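Side-chain contact in NAD-dependent benzaldehyde dehydrogenase (Legionella pneumophila, PDB 3RHE), which is of uncertain function, a glyoxalase/bleomycin resistance/dioxygenase superfamily member that may act as an NAD-dependent benzaldehyde dehydrogenase: residues A[82-87]-A[106-111]. Numbering follows the deposited sequence.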
loop_
_atom_site.group_PDB
_atom_site.type_symbol
_atom_site.label_atom_id
_atom_site.label_comp_id
_atom_site.label_asym_id
_atom_site.label_seq_id
_atom_site.Cartn_x
_atom_site.Cartn_y
_atom_site.Cartn_z
ATOM N N ASP A 82 1.368 -15.496 -2.972
ATOM C CA ASP A 82 0.454 -16.640 -2.881
ATOM C C ASP A 82 0.645 -17.412 -1.580
ATOM O O ASP A 82 -0.320 -17.848 -0.956
ATOM C CB ASP A 82 0.638 -17.598 -4.068
ATOM C CG ASP A 82 0.134 -17.009 -5.367
ATOM O OD1 ASP A 82 -0.832 -16.212 -5.325
ATOM O OD2 ASP A 82 0.707 -17.336 -6.420
ATOM N N GLU A 83 1.896 -17.587 -1.179
ATOM C CA GLU A 83 2.187 -18.325 0.049
ATOM C C GLU A 83 1.575 -17.612 1.259
ATOM O O GLU A 83 0.955 -18.249 2.105
ATOM C CB GLU A 83 3.696 -18.526 0.197
ATOM C CG GLU A 83 4.193 -18.998 1.567
ATOM C CD GLU A 83 3.593 -20.331 2.009
ATOM O OE1 GLU A 83 3.126 -21.116 1.155
ATOM O OE2 GLU A 83 3.600 -20.591 3.228
ATOM N N ILE A 84 1.725 -16.285 1.341
ATOM C CA ILE A 84 1.133 -15.572 2.466
ATOM C C ILE A 84 -0.391 -15.622 2.392
ATOM O O ILE A 84 -1.069 -15.696 3.408
ATOM C CB ILE A 84 1.611 -14.103 2.563
ATOM C CG1 ILE A 84 3.137 -14.044 2.670
ATOM C CG2 ILE A 84 0.952 -13.429 3.765
ATOM C CD1 ILE A 84 3.724 -12.655 2.569
ATOM N N HIS A 85 -0.935 -15.574 1.180
ATOM C CA HIS A 85 -2.377 -15.677 1.036
ATOM C C HIS A 85 -2.897 -16.993 1.621
ATOM O O HIS A 85 -3.920 -17.025 2.301
ATOM C CB HIS A 85 -2.796 -15.574 -0.428
ATOM C CG HIS A 85 -4.270 -15.732 -0.628
ATOM N ND1 HIS A 85 -4.831 -16.860 -1.186
ATOM C CD2 HIS A 85 -5.304 -14.917 -0.310
ATOM C CE1 HIS A 85 -6.144 -16.726 -1.220
ATOM N NE2 HIS A 85 -6.458 -15.557 -0.688
ATOM N N ARG A 86 -2.187 -18.079 1.338
ATOM C CA ARG A 86 -2.533 -19.375 1.904
ATOM C C ARG A 86 -2.482 -19.354 3.430
ATOM O O ARG A 86 -3.407 -19.817 4.094
ATOM C CB ARG A 86 -1.597 -20.452 1.356
ATOM C CG ARG A 86 -1.896 -21.840 1.879
ATOM C CD ARG A 86 -1.216 -22.897 1.032
ATOM N NE ARG A 86 0.235 -22.913 1.203
ATOM C CZ ARG A 86 1.029 -23.846 0.679
ATOM N NH1 ARG A 86 0.501 -24.835 -0.038
ATOM N NH2 ARG A 86 2.345 -23.799 0.873
ATOM N N GLN A 87 -1.406 -18.806 3.991
ATOM C CA GLN A 87 -1.283 -18.722 5.446
ATOM C C GLN A 87 -2.445 -17.930 6.056
ATOM O O GLN A 87 -3.026 -18.342 7.063
ATOM C CB GLN A 87 0.047 -18.075 5.860
ATOM C CG GLN A 87 1.283 -18.919 5.619
ATOM C CD GLN A 87 2.566 -18.130 5.823
ATOM O OE1 GLN A 87 3.631 -18.507 5.328
ATOM N NE2 GLN A 87 2.468 -17.025 6.547
ATOM N N TYR A 106 1.418 -7.587 -8.160
ATOM C CA TYR A 106 0.542 -8.676 -7.747
ATOM C C TYR A 106 0.257 -8.594 -6.255
ATOM O O TYR A 106 1.180 -8.453 -5.451
ATOM C CB TYR A 106 1.232 -9.987 -8.093
ATOM C CG TYR A 106 0.427 -11.243 -7.927
ATOM C CD1 TYR A 106 -0.692 -11.495 -8.718
ATOM C CD2 TYR A 106 0.835 -12.226 -7.028
ATOM C CE1 TYR A 106 -1.408 -12.687 -8.595
ATOM C CE2 TYR A 106 0.130 -13.409 -6.894
ATOM C CZ TYR A 106 -0.989 -13.639 -7.678
ATOM O OH TYR A 106 -1.682 -14.821 -7.528
ATOM N N THR A 107 -1.018 -8.690 -5.884
ATOM C CA THR A 107 -1.437 -8.206 -4.572
ATOM C C THR A 107 -2.741 -8.824 -4.081
ATOM O O THR A 107 -3.564 -9.265 -4.874
ATOM C CB THR A 107 -1.593 -6.645 -4.607
ATOM O OG1 THR A 107 -1.813 -6.137 -3.289
ATOM C CG2 THR A 107 -2.768 -6.239 -5.482
ATOM N N PHE A 108 -2.918 -8.847 -2.763
ATOM C CA PHE A 108 -4.210 -9.151 -2.170
ATOM C C PHE A 108 -4.370 -8.331 -0.895
ATOM O O PHE A 108 -3.391 -7.804 -0.365
ATOM C CB PHE A 108 -4.412 -10.665 -1.932
ATOM C CG PHE A 108 -3.723 -11.202 -0.704
ATOM C CD1 PHE A 108 -2.406 -11.644 -0.762
ATOM C CD2 PHE A 108 -4.407 -11.310 0.498
ATOM C CE1 PHE A 108 -1.772 -12.147 0.366
ATOM C CE2 PHE A 108 -3.782 -11.824 1.625
ATOM C CZ PHE A 108 -2.459 -12.240 1.558
ATOM N N VAL A 109 -5.598 -8.184 -0.413
ATOM C CA VAL A 109 -5.799 -7.416 0.826
ATOM C C VAL A 109 -6.765 -8.053 1.814
ATOM O O VAL A 109 -7.812 -8.589 1.436
ATOM C CB VAL A 109 -6.102 -5.893 0.593
ATOM C CG1 VAL A 109 -6.609 -5.623 -0.784
ATOM C CG2 VAL A 109 -7.036 -5.300 1.682
ATOM N N GLY A 110 -6.367 -8.019 3.079
ATOM C CA GLY A 110 -7.219 -8.450 4.164
ATOM C C GLY A 110 -7.616 -7.275 5.040
ATOM O O GLY A 110 -7.224 -6.135 4.779
ATOM N N VAL A 111 -8.412 -7.547 6.067
ATOM C CA VAL A 111 -8.753 -6.520 7.046
ATOM C C VAL A 111 -8.677 -7.090 8.444
ATOM O O VAL A 111 -8.875 -8.292 8.653
ATOM C CB VAL A 111 -10.170 -5.943 6.844
ATOM C CG1 VAL A 111 -10.234 -5.113 5.577
ATOM C CG2 VAL A 111 -11.225 -7.056 6.855
#
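Phe108 of strand 105-111 sets its ring against His85 of helix 78-90 and carries most of the apolar contact. His85 packs over one face of this ring in two ways: its CB stands 4.0 Å from the ring centroid, a CH-pi contact, and its imidazole turns an edge, through CD2, to the same face. This edge-to-face pair has planes at 79° and centroids 5.0 Å apart. With CG anti to the backbone N (chi1 178°), the imidazole swings to the face of Phe108 that CB already covers. Ile84 adds a lighter touch, CG2 lying 4.2 Å from Phe108 CZ. Segments 82-87 and 106-111 run nearly parallel, their axes 19° apart, the helix covering one face of the mixed sheet in the alpha/beta fold of the vicinal oxygen chelate (VOC) superfamily; Val81 and Trp88 of the same helix also meet Phe108, and Ile120 of strand 117-123 touches it from within the sheet. The polar link lies toward the strand's N-terminal end. Tyr106 OH donates to Asp82 OD1 at 2.7 Å, and OD1 accepts through its syn lone pair. The carboxylate stands at the phenol's edge, its plane nearly perpendicular to the ring, and Pro99 packs against both Tyr106 and His85.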